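Local coordinates for protein NAD-dependent aldehyde dehydrogenase (Burkholderia multivorans, PDB 5UJU) that probably oxidises aldehydes to carboxylic acids with NAD+ as electron acceptor, as a dimeric member of the aldehyde dehydrogenase family, at residues Y170-Q174 with A545-A551; P193-R199 with S559-P565; N233-P239 with V267-T273; I290-T296 with Q311-E317. All blocks are in the same frame, centred on the assembly; numbering follows the deposited sequence.

Interaction 1: residues Y170-Q174 with A545-A551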
# COMPACT_ATOMS: atom_id res chain seq x y z
N TYR A 170 5.44 -0.41 13.53
CA TYR A 170 4.74 -1.01 12.39
C TYR A 170 5.72 -1.48 11.31
O TYR A 170 5.54 -2.56 10.73
CB TYR A 170 3.73 -0.03 11.80
CG TYR A 170 2.38 -0.09 12.50
CD1 TYR A 170 2.06 0.80 13.51
CD2 TYR A 170 1.47 -1.08 12.18
CE1 TYR A 170 0.82 0.73 14.17
CE2 TYR A 170 0.24 -1.17 12.83
CZ TYR A 170 -0.07 -0.26 13.82
OH TYR A 170 -1.27 -0.36 14.44
N ALA A 171 6.73 -0.66 11.00
CA ALA A 171 7.75 -1.07 10.03
C ALA A 171 8.42 -2.36 10.46
O ALA A 171 8.44 -3.34 9.72
CB ALA A 171 8.78 0.04 9.85
N TRP A 172 8.95 -2.39 11.69
CA TRP A 172 9.60 -3.60 12.20
C TRP A 172 8.62 -4.78 12.21
O TRP A 172 9.00 -5.91 11.90
CB TRP A 172 10.15 -3.33 13.60
CG TRP A 172 10.70 -4.55 14.30
CD1 TRP A 172 10.30 -5.07 15.50
CD2 TRP A 172 11.74 -5.41 13.82
NE1 TRP A 172 11.03 -6.19 15.80
CE2 TRP A 172 11.93 -6.42 14.79
CE3 TRP A 172 12.55 -5.41 12.68
CZ2 TRP A 172 12.88 -7.43 14.64
CZ3 TRP A 172 13.49 -6.42 12.53
CH2 TRP A 172 13.64 -7.42 13.50
N ASP A 173 7.34 -4.52 12.51
CA ASP A 173 6.35 -5.60 12.53
C ASP A 173 6.28 -6.32 11.18
O ASP A 173 6.14 -7.55 11.14
CB ASP A 173 4.99 -5.02 12.90
CG ASP A 173 4.00 -6.09 13.36
OD1 ASP A 173 4.42 -7.14 13.87
OD2 ASP A 173 2.79 -5.85 13.21
N GLN A 174 6.38 -5.58 10.07
CA GLN A 174 6.44 -6.19 8.74
C GLN A 174 7.81 -6.80 8.45
O GLN A 174 7.90 -7.88 7.86
CB GLN A 174 6.12 -5.15 7.66
CG GLN A 174 4.74 -4.57 7.71
CD GLN A 174 3.70 -5.66 7.63
OE1 GLN A 174 3.91 -6.69 6.99
NE2 GLN A 174 2.56 -5.44 8.26
N ALA A 545 -1.26 4.99 12.56
CA ALA A 545 -0.47 4.30 11.54
C ALA A 545 -0.96 2.85 11.50
O ALA A 545 -1.53 2.35 12.47
CB ALA A 545 1.02 4.36 11.85
N ASP A 546 -0.76 2.17 10.37
CA ASP A 546 -1.17 0.78 10.22
C ASP A 546 -0.21 0.08 9.26
O ASP A 546 0.79 0.67 8.82
CB ASP A 546 -2.63 0.68 9.73
CG ASP A 546 -2.85 1.34 8.36
OD1 ASP A 546 -1.88 1.81 7.72
OD2 ASP A 546 -4.01 1.39 7.92
N ALA A 547 -0.53 -1.17 8.93
CA ALA A 547 0.34 -1.96 8.06
C ALA A 547 0.47 -1.31 6.69
O ALA A 547 1.57 -1.28 6.12
CB ALA A 547 -0.19 -3.39 7.93
N ALA A 548 -0.63 -0.82 6.12
CA ALA A 548 -0.55 -0.21 4.80
C ALA A 548 0.34 1.02 4.82
O ALA A 548 0.91 1.38 3.79
CB ALA A 548 -1.95 0.17 4.29
N PHE A 549 0.49 1.66 5.98
CA PHE A 549 1.30 2.87 6.07
C PHE A 549 2.79 2.59 5.88
O PHE A 549 3.52 3.53 5.53
CB PHE A 549 1.05 3.57 7.41
CG PHE A 549 1.70 4.94 7.52
CD1 PHE A 549 1.23 6.00 6.76
CD2 PHE A 549 2.78 5.15 8.36
CE1 PHE A 549 1.82 7.25 6.84
CE2 PHE A 549 3.37 6.40 8.47
CZ PHE A 549 2.89 7.46 7.70
N VAL A 550 3.25 1.35 6.08
CA VAL A 550 4.68 1.03 5.99
C VAL A 550 5.00 -0.11 5.01
O VAL A 550 6.15 -0.19 4.53
CB VAL A 550 5.25 0.68 7.38
CG1 VAL A 550 5.08 1.81 8.35
CG2 VAL A 550 4.63 -0.61 7.91
N ALA A 551 4.08 -1.02 4.70
CA ALA A 551 4.43 -2.27 4.03
C ALA A 551 4.93 -2.07 2.61
O ALA A 551 5.57 -2.97 2.06
CB ALA A 551 3.23 -3.22 4.00
O HOH W 1 -2.03 2.75 15.04

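Interaction 2: residues P193-R199 with S559-P565. With EDO (1,2-ethanediol), chain I.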
# COMPACT_ATOMS: atom_id res chain seq x y z
N PRO A 193 14.79 -35.23 -4.34
CA PRO A 193 14.00 -34.01 -4.12
C PRO A 193 14.66 -32.81 -4.77
O PRO A 193 15.88 -32.71 -4.88
CB PRO A 193 13.97 -33.88 -2.59
CG PRO A 193 15.14 -34.68 -2.11
CD PRO A 193 15.27 -35.82 -3.07
N LEU A 194 13.82 -31.87 -5.22
CA LEU A 194 14.33 -30.56 -5.56
C LEU A 194 14.66 -29.82 -4.28
O LEU A 194 13.79 -29.66 -3.41
CB LEU A 194 13.31 -29.77 -6.38
CG LEU A 194 12.71 -30.42 -7.63
CD1 LEU A 194 11.74 -29.44 -8.25
CD2 LEU A 194 13.79 -30.81 -8.62
N ALA A 195 15.90 -29.38 -4.14
CA ALA A 195 16.33 -28.66 -2.95
C ALA A 195 17.02 -27.38 -3.38
O ALA A 195 17.97 -27.42 -4.18
CB ALA A 195 17.26 -29.53 -2.09
N MET A 196 16.54 -26.26 -2.87
CA MET A 196 17.12 -24.96 -3.19
C MET A 196 17.25 -24.15 -1.91
O MET A 196 16.47 -24.31 -0.97
CB MET A 196 16.27 -24.19 -4.20
CG MET A 196 15.87 -24.99 -5.42
SD MET A 196 15.19 -23.91 -6.68
CE MET A 196 16.70 -23.18 -7.31
N GLN A 197 18.24 -23.28 -1.89
CA GLN A 197 18.31 -22.27 -0.84
C GLN A 197 17.79 -20.95 -1.39
O GLN A 197 18.25 -20.48 -2.43
CB GLN A 197 19.73 -22.09 -0.31
CG GLN A 197 19.69 -21.38 1.02
CD GLN A 197 21.04 -20.89 1.46
OE1 GLN A 197 21.94 -20.71 0.65
NE2 GLN A 197 21.19 -20.68 2.76
N LYS A 198 16.82 -20.38 -0.69
CA LYS A 198 16.29 -19.08 -1.02
C LYS A 198 16.96 -18.05 -0.13
O LYS A 198 17.24 -18.31 1.04
CB LYS A 198 14.76 -19.03 -0.82
CG LYS A 198 13.98 -20.20 -1.42
CD LYS A 198 14.14 -20.25 -2.93
CE LYS A 198 13.31 -21.38 -3.56
NZ LYS A 198 11.85 -21.10 -3.57
N ARG A 199 17.22 -16.88 -0.69
CA ARG A 199 17.77 -15.76 0.07
C ARG A 199 16.89 -14.55 -0.20
O ARG A 199 16.47 -14.32 -1.33
CB ARG A 199 19.24 -15.51 -0.34
CG ARG A 199 19.88 -14.21 0.15
CD ARG A 199 21.33 -14.15 -0.34
NE ARG A 199 21.95 -12.83 -0.23
CZ ARG A 199 23.16 -12.53 -0.70
NH1 ARG A 199 23.89 -13.46 -1.31
NH2 ARG A 199 23.65 -11.31 -0.55
N SER A 559 16.80 -14.47 -4.20
CA SER A 559 17.61 -15.30 -5.06
C SER A 559 17.41 -16.74 -4.65
O SER A 559 17.03 -17.03 -3.50
CB SER A 559 19.10 -14.93 -4.99
OG SER A 559 19.59 -15.11 -3.68
N ARG A 560 17.62 -17.65 -5.59
CA ARG A 560 17.55 -19.08 -5.32
C ARG A 560 18.72 -19.79 -5.99
O ARG A 560 19.17 -19.40 -7.07
CB ARG A 560 16.22 -19.66 -5.81
CG ARG A 560 16.00 -19.49 -7.29
CD ARG A 560 14.59 -19.99 -7.68
NE ARG A 560 14.27 -19.66 -9.06
CZ ARG A 560 13.16 -20.05 -9.69
NH1 ARG A 560 12.25 -20.78 -9.06
NH2 ARG A 560 12.96 -19.69 -10.94
N VAL A 561 19.19 -20.86 -5.35
CA VAL A 561 20.28 -21.67 -5.90
C VAL A 561 20.09 -23.10 -5.41
O VAL A 561 19.63 -23.32 -4.29
CB VAL A 561 21.66 -21.09 -5.51
CG1 VAL A 561 21.90 -21.18 -3.99
CG2 VAL A 561 22.78 -21.78 -6.28
N HIS A 562 20.43 -24.07 -6.26
CA HIS A 562 20.35 -25.46 -5.83
C HIS A 562 21.34 -25.74 -4.71
O HIS A 562 22.44 -25.17 -4.67
CB HIS A 562 20.60 -26.41 -7.00
CG HIS A 562 19.46 -26.51 -7.95
ND1 HIS A 562 18.39 -27.36 -7.73
CD2 HIS A 562 19.19 -25.86 -9.10
CE1 HIS A 562 17.53 -27.24 -8.73
NE2 HIS A 562 17.99 -26.33 -9.57
N VAL A 563 20.95 -26.62 -3.79
CA VAL A 563 21.80 -27.09 -2.70
C VAL A 563 21.51 -28.56 -2.46
O VAL A 563 20.63 -29.16 -3.09
CB VAL A 563 21.59 -26.28 -1.40
CG1 VAL A 563 22.10 -24.85 -1.56
CG2 VAL A 563 20.12 -26.30 -1.01
N ALA A 564 22.25 -29.16 -1.53
CA ALA A 564 22.01 -30.56 -1.23
C ALA A 564 20.74 -30.72 -0.39
O ALA A 564 20.46 -29.89 0.48
CB ALA A 564 23.20 -31.17 -0.49
N PRO A 565 19.97 -31.78 -0.61
CA PRO A 565 18.76 -31.99 0.20
C PRO A 565 19.14 -32.42 1.61
O PRO A 565 20.29 -32.74 1.90
CB PRO A 565 18.01 -33.09 -0.55
CG PRO A 565 19.09 -33.84 -1.26
CD PRO A 565 20.10 -32.80 -1.67
C1 EDO I . 10.86 -23.60 -7.85
O1 EDO I . 9.97 -22.60 -8.36
C2 EDO I . 11.40 -23.16 -6.49
O2 EDO I . 11.78 -21.78 -6.52
O HOH W 2 17.85 -29.47 -6.43

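Interaction 3: residues N233-P239 with V267-T273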
# COMPACT_ATOMS: atom_id res chain seq x y z
N ASN A 233 15.12 3.82 3.73
CA ASN A 233 15.14 4.85 2.72
C ASN A 233 15.98 6.03 3.19
O ASN A 233 16.19 6.22 4.38
CB ASN A 233 13.71 5.30 2.40
CG ASN A 233 12.88 4.18 1.84
OD1 ASN A 233 12.96 3.89 0.66
ND2 ASN A 233 12.10 3.51 2.69
N THR A 234 16.43 6.84 2.23
CA THR A 234 16.95 8.16 2.55
C THR A 234 15.80 9.16 2.47
O THR A 234 14.78 8.90 1.84
CB THR A 234 18.08 8.55 1.59
OG1 THR A 234 17.62 8.39 0.24
CG2 THR A 234 19.34 7.68 1.80
N VAL A 235 15.96 10.31 3.14
CA VAL A 235 14.86 11.26 3.32
C VAL A 235 15.33 12.69 3.06
O VAL A 235 16.34 13.12 3.62
CB VAL A 235 14.26 11.16 4.73
CG1 VAL A 235 13.00 11.99 4.83
CG2 VAL A 235 13.96 9.71 5.09
N ILE A 236 14.57 13.43 2.27
CA ILE A 236 14.70 14.88 2.16
C ILE A 236 13.52 15.48 2.90
O ILE A 236 12.36 15.18 2.58
CB ILE A 236 14.74 15.36 0.69
CG1 ILE A 236 15.96 14.78 -0.06
CG2 ILE A 236 14.73 16.88 0.62
CD1 ILE A 236 15.90 14.96 -1.57
N VAL A 237 13.80 16.28 3.92
CA VAL A 237 12.76 16.91 4.74
C VAL A 237 12.58 18.34 4.25
O VAL A 237 13.52 19.15 4.33
CB VAL A 237 13.11 16.87 6.23
CG1 VAL A 237 12.01 17.54 7.05
CG2 VAL A 237 13.33 15.43 6.70
N LYS A 238 11.39 18.64 3.74
CA LYS A 238 11.03 19.97 3.23
C LYS A 238 9.95 20.55 4.13
O LYS A 238 8.76 20.32 3.90
CB LYS A 238 10.53 19.87 1.78
CG LYS A 238 10.69 21.15 0.96
CD LYS A 238 9.84 22.32 1.44
CE LYS A 238 8.34 22.05 1.24
NZ LYS A 238 7.55 23.23 1.73
N PRO A 239 10.30 21.31 5.16
CA PRO A 239 9.26 21.83 6.06
C PRO A 239 8.43 22.91 5.40
O PRO A 239 8.81 23.53 4.40
CB PRO A 239 10.04 22.39 7.26
CG PRO A 239 11.48 21.89 7.09
CD PRO A 239 11.66 21.65 5.62
N VAL A 267 21.99 10.69 4.58
CA VAL A 267 20.76 9.90 4.61
C VAL A 267 19.56 10.79 4.91
O VAL A 267 18.47 10.58 4.37
CB VAL A 267 20.90 8.73 5.62
CG1 VAL A 267 19.54 8.09 5.92
CG2 VAL A 267 21.86 7.67 5.05
N VAL A 268 19.75 11.85 5.72
CA VAL A 268 18.69 12.82 6.01
C VAL A 268 19.21 14.23 5.73
O VAL A 268 20.22 14.64 6.31
CB VAL A 268 18.18 12.71 7.45
CG1 VAL A 268 17.13 13.78 7.72
CG2 VAL A 268 17.63 11.32 7.71
N THR A 269 18.50 14.98 4.87
CA THR A 269 18.86 16.36 4.56
C THR A 269 17.65 17.27 4.75
O THR A 269 16.50 16.82 4.83
CB THR A 269 19.39 16.52 3.13
OG1 THR A 269 18.46 15.96 2.20
CG2 THR A 269 20.75 15.81 2.98
N LEU A 270 17.92 18.57 4.82
CA LEU A 270 16.91 19.58 5.09
C LEU A 270 16.85 20.54 3.92
O LEU A 270 17.84 21.21 3.61
CB LEU A 270 17.23 20.35 6.38
CG LEU A 270 16.19 21.43 6.69
CD1 LEU A 270 14.99 20.80 7.42
CD2 LEU A 270 16.80 22.59 7.49
N LEU A 271 15.69 20.64 3.28
CA LEU A 271 15.49 21.57 2.18
C LEU A 271 14.62 22.72 2.71
O LEU A 271 13.39 22.69 2.62
CB LEU A 271 14.85 20.86 0.97
CG LEU A 271 14.55 21.74 -0.26
CD1 LEU A 271 15.84 22.30 -0.81
CD2 LEU A 271 13.81 20.98 -1.36
N ALA A 272 15.27 23.73 3.28
CA ALA A 272 14.56 24.92 3.74
C ALA A 272 14.25 25.80 2.55
O ALA A 272 15.03 25.87 1.59
CB ALA A 272 15.40 25.68 4.76
N THR A 273 13.10 26.47 2.60
CA THR A 273 12.65 27.29 1.49
C THR A 273 12.06 28.60 2.00
O THR A 273 11.74 28.76 3.19
CB THR A 273 11.62 26.56 0.61
OG1 THR A 273 10.46 26.25 1.40
CG2 THR A 273 12.19 25.27 0.08
O HOH W 3 18.71 13.10 2.10
O HOH W 4 10.77 25.33 4.08

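Interaction 4: residues I290-T296 with Q311-E317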
# COMPACT_ATOMS: atom_id res chain seq x y z
N ILE A 290 12.61 10.48 -6.44
CA ILE A 290 11.72 10.56 -5.29
C ILE A 290 10.72 9.41 -5.41
O ILE A 290 9.88 9.39 -6.31
CB ILE A 290 11.03 11.93 -5.23
CG1 ILE A 290 12.09 13.03 -5.10
CG2 ILE A 290 10.01 11.99 -4.07
CD1 ILE A 290 12.91 12.93 -3.82
N LYS A 291 10.83 8.43 -4.51
CA LYS A 291 10.02 7.23 -4.58
C LYS A 291 8.91 7.19 -3.55
O LYS A 291 7.97 6.39 -3.69
CB LYS A 291 10.89 5.98 -4.38
CG LYS A 291 11.98 5.82 -5.42
CD LYS A 291 11.36 5.64 -6.78
CE LYS A 291 12.41 5.20 -7.78
NZ LYS A 291 11.85 5.24 -9.15
N LEU A 292 9.00 8.01 -2.51
CA LEU A 292 8.00 8.09 -1.45
C LEU A 292 7.75 9.56 -1.16
O LEU A 292 8.70 10.36 -1.17
CB LEU A 292 8.47 7.36 -0.18
CG LEU A 292 9.01 5.92 -0.29
CD1 LEU A 292 9.54 5.39 1.01
CD2 LEU A 292 7.93 5.00 -0.77
N ILE A 293 6.50 9.93 -0.92
CA ILE A 293 6.15 11.29 -0.52
C ILE A 293 5.15 11.22 0.62
O ILE A 293 4.13 10.54 0.50
CB ILE A 293 5.55 12.11 -1.68
CG1 ILE A 293 6.52 12.18 -2.87
CG2 ILE A 293 5.11 13.52 -1.20
CD1 ILE A 293 5.93 12.88 -4.11
N ASP A 294 5.45 11.91 1.73
CA ASP A 294 4.51 12.08 2.84
C ASP A 294 4.16 13.55 2.97
O ASP A 294 5.05 14.38 3.19
CB ASP A 294 5.09 11.54 4.16
CG ASP A 294 5.14 10.01 4.20
OD1 ASP A 294 4.20 9.37 4.73
OD2 ASP A 294 6.10 9.43 3.67
N PHE A 295 2.87 13.87 2.85
CA PHE A 295 2.43 15.26 2.74
C PHE A 295 1.31 15.55 3.74
O PHE A 295 0.37 14.76 3.88
CB PHE A 295 1.95 15.55 1.32
CG PHE A 295 1.13 16.82 1.18
CD1 PHE A 295 -0.25 16.81 1.34
CD2 PHE A 295 1.75 18.02 0.87
CE1 PHE A 295 -1.00 17.97 1.20
CE2 PHE A 295 1.01 19.19 0.72
CZ PHE A 295 -0.37 19.17 0.88
N THR A 296 1.40 16.72 4.38
CA THR A 296 0.31 17.28 5.18
C THR A 296 0.01 18.68 4.69
O THR A 296 0.91 19.52 4.61
CB THR A 296 0.67 17.33 6.67
OG1 THR A 296 1.00 16.03 7.15
CG2 THR A 296 -0.52 17.86 7.47
N GLN A 311 5.40 8.34 -10.04
CA GLN A 311 6.56 7.50 -9.78
C GLN A 311 6.76 7.22 -8.29
O GLN A 311 7.62 6.42 -7.94
CB GLN A 311 7.83 8.17 -10.35
CG GLN A 311 8.53 9.13 -9.40
CD GLN A 311 7.76 10.41 -9.12
OE1 GLN A 311 6.78 10.75 -9.79
NE2 GLN A 311 8.18 11.11 -8.08
N ALA A 312 5.97 7.83 -7.42
CA ALA A 312 6.15 7.69 -5.99
C ALA A 312 4.91 7.08 -5.35
O ALA A 312 3.82 7.13 -5.91
CB ALA A 312 6.44 9.05 -5.34
N GLN A 313 5.12 6.49 -4.18
CA GLN A 313 4.03 6.19 -3.25
C GLN A 313 3.74 7.43 -2.44
O GLN A 313 4.63 7.96 -1.77
CB GLN A 313 4.42 5.07 -2.31
CG GLN A 313 4.69 3.78 -2.96
CD GLN A 313 5.57 2.96 -2.07
OE1 GLN A 313 5.48 3.04 -0.84
NE2 GLN A 313 6.47 2.23 -2.66
N VAL A 314 2.50 7.92 -2.51
CA VAL A 314 2.12 9.20 -1.92
C VAL A 314 1.17 8.97 -0.75
O VAL A 314 0.13 8.31 -0.91
CB VAL A 314 1.48 10.12 -2.98
CG1 VAL A 314 1.17 11.48 -2.38
CG2 VAL A 314 2.43 10.28 -4.15
N TYR A 315 1.53 9.50 0.41
CA TYR A 315 0.71 9.45 1.62
C TYR A 315 0.32 10.87 1.99
O TYR A 315 1.19 11.73 2.13
CB TYR A 315 1.47 8.79 2.77
CG TYR A 315 2.09 7.47 2.37
CD1 TYR A 315 1.38 6.28 2.54
CD2 TYR A 315 3.37 7.40 1.82
CE1 TYR A 315 1.91 5.07 2.18
CE2 TYR A 315 3.92 6.19 1.45
CZ TYR A 315 3.18 5.02 1.63
OH TYR A 315 3.70 3.80 1.28
N THR A 316 -0.98 11.12 2.13
CA THR A 316 -1.45 12.49 2.28
C THR A 316 -2.35 12.62 3.49
O THR A 316 -3.10 11.69 3.83
CB THR A 316 -2.23 12.97 1.04
OG1 THR A 316 -3.34 12.10 0.79
CG2 THR A 316 -1.33 13.04 -0.20
N GLU A 317 -2.23 13.78 4.15
CA GLU A 317 -3.18 14.31 5.12
C GLU A 317 -3.70 15.63 4.56
O GLU A 317 -2.91 16.54 4.31
CB GLU A 317 -2.53 14.57 6.48
CG GLU A 317 -1.90 13.37 7.17
CD GLU A 317 -2.92 12.59 7.97
OE1 GLU A 317 -3.96 13.19 8.32
OE2 GLU A 317 -2.67 11.40 8.27
O HOH W 5 9.09 4.84 -9.24

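Interaction 1: residues Y170-Q174 with A545-A551
The phenol ring of Y170 lies flat against the backbone that leads into the short helix 547-550. Its face takes the CA of D546, 3.9 Å from the ring centroid and 24° off the ring normal, a CH-pi contact, and the carbonyl carbon of A545 covers the same ring near its rim. On the CD1 side the ring carbon meets A545 CB at 4.1 Å. Water 1 donates to A545 O at 2.6 Å and also reaches Y170 OH, which has a weak hydrogen bond to R31 as well. One turn on, V550 is wedged against the helix backbone: its CG2, turned between the backbone N and the carbonyl carbon, touches Y170 O at 3.5 Å, while its CB faces A171 CB. Q174 CG, anti to the carbonyl carbon (chi1 -63°), lies against V550 CG2, and the bend at chi2 brings NE2 to 3.4 Å from A547 CB. A171 is backed by A230 of helix 217-230, which also packs on V550 through A227. In the second shell, D546 serves as N-cap: its OD1 accepts from F549 N at 2.9 Å, with an N-H...O angle of 130°, and its OD2 forms a salt bridge with R555 of the second subunit. Q174 and A547 each pack on the other's counterpart in that subunit, so the contact continues across the dimer interface. A capped helical turn thus docks on the C-terminal end of helix 158-175, just ahead of the strand 554-562 that belongs to the oligomerisation arm of the aldehyde dehydrogenase fold.

Interaction 2: residues P193-R199 with S559-P565
O2 of a bound 1,2-ethanediol, probably from the crystallisation liquor, is gripped by two cations: R560 NH1 donates at 2.8 Å and K198 NZ at 3.0 Å. The two side chains run alongside each other in the same direction, K198 CD resting 3.6 Å from R560 CB. K198 bends at chi2 and chi4 (-63° and 73°), which turns its amine to the diol oxygen. D530 of the second subunit forms a salt bridge with K198 and also binds the diol; its pair with R560 is long and weak, and R560 bonds to S513 and the Q524 carbonyl of that subunit. M196 CE lies against R560 CG and over one face of the H562 ring, 4.1 Å from its centroid. In the antiparallel ladder, Q197 pairs with V561 and R199 with S559 through hydrogen bonds in both directions. Past H562 the pairing ends with V563 N to A195 O at 3.1 Å, the donor well above the carbonyl plane, and P193 CG then meets P565 CB at 3.6 Å. S559 to V561 also pair in parallel with a strand of the second subunit. Donors from both strands and D530 of the second subunit thus converge on one diol, a polar cluster at the subunit interface.

Interaction 3: residues N233-P239 with V267-T273
T234 opens the contact by setting its CA and CB against V267 O, while its CG2 meets V267 CG2 at 4.1 Å; its hydroxyl turns to T207 of the neighbouring strand 191-211. V235 follows with a nearly straight bond, V235 N to V267 O at 2.8 Å and 168°, and returns its own carbonyl to T269 N. Water 3 bridges V235 O and T269 OG1. I236 lies beside T269, pointing the same way: CG1 reaches T269 OG1 at 3.6 Å, and CG2 crosses to L271 CB at 4.0 Å. V237 turns to the other side of the sheet with V268 and L270. Its N donates to T269 O at 2.9 Å and its O accepts from L271 N, so both its N and its O are bonded to the neighbouring strand. K238 starts with CG opposite the backbone N (chi1 -155°), which brings CG to 3.5 Å from L271 O; bends at chi2 and chi3 then fold the chain so that NZ reaches P239 O and forms a salt bridge with D277. P239 closes the walk, its CG against L270 CD1 at 3.7 Å. Water 4 links its carbonyl to T273 OG1. Apolar branches therefore line both faces of this parallel strand pair of a beta-alpha-beta unit, while K238, P239 and T273 cluster round D277, whose OD2 takes both the K238 salt bridge and the T273 OG1 hydrogen bond, probably stabilising the lysine's charge in a buried setting.

Interaction 4: residues I290-T296 with Q311-E317
Y315 sits beside D294 across two parallel strands. Its CB is 3.4 Å from D294 OD1. With CG placed opposite the carbonyl carbon (chi1 -51°), the ring runs alongside the carboxylate, the two planes only 10° apart. CD2 meets I293 O at 3.5 Å, that oxygen lying at the ring edge near its plane, and also approaches D294 OD1. At the tip, OH donates to Q313 OE1 at 2.9 Å, in the plane of the amide carbonyl and on a lone pair. L292 CD2 lies against the amide, 3.1 Å from OE1, and the amide is held at both ends, by Y315 OH and by N552 O. R553 joins this face twice, by a salt bridge to D294 and a cation-pi contact with the Y315 ring. Between the backbones runs a ladder: Q313 N gives to K291 O from above the carbonyl plane, I293 N to Q313 O, Y315 N to I293 O at 2.8 Å and 170°, F295 N to Y315 O, and E317 N to F295 O. I293 and V314 lie on the other face with F295 and T316; F295 and V314 pack on L305 of helix 299-308, and an imidazole, probably from the crystallisation liquor, lies near the F295 ring. At the start of the pair, Q311 bends at chi2 and its NE2 donates to I290 O at 3.0 Å and to A285 O, while water 5 bridges K291 NZ and Q311 O. Strand 290-296, helix 299-308 and strand 313-317 form a beta-alpha-beta crossover, as in the Rossmann-like NAD-binding domain of aldehyde dehydrogenases.

Overall arrangement
From the N terminus, helix 158-175 supplies the first half of interaction 1, which closes only near the C terminus at 545-551. Strand 191-211 then opens interaction 2, closed still later at 559-565, so these two long loops cross. Interactions 3 and 4 lie within both and follow in series, each closing a short beta-alpha-beta loop. They touch where N233 packs on L292, and both belong to the sheet that strand 191-211 runs through. F549 of interaction 1 rests on D294 of interaction 4, tying helix 547-550 to the sheet. Interaction 2 lies some 30 Å or more from the other centres, and with interaction 1 reaches the second subunit.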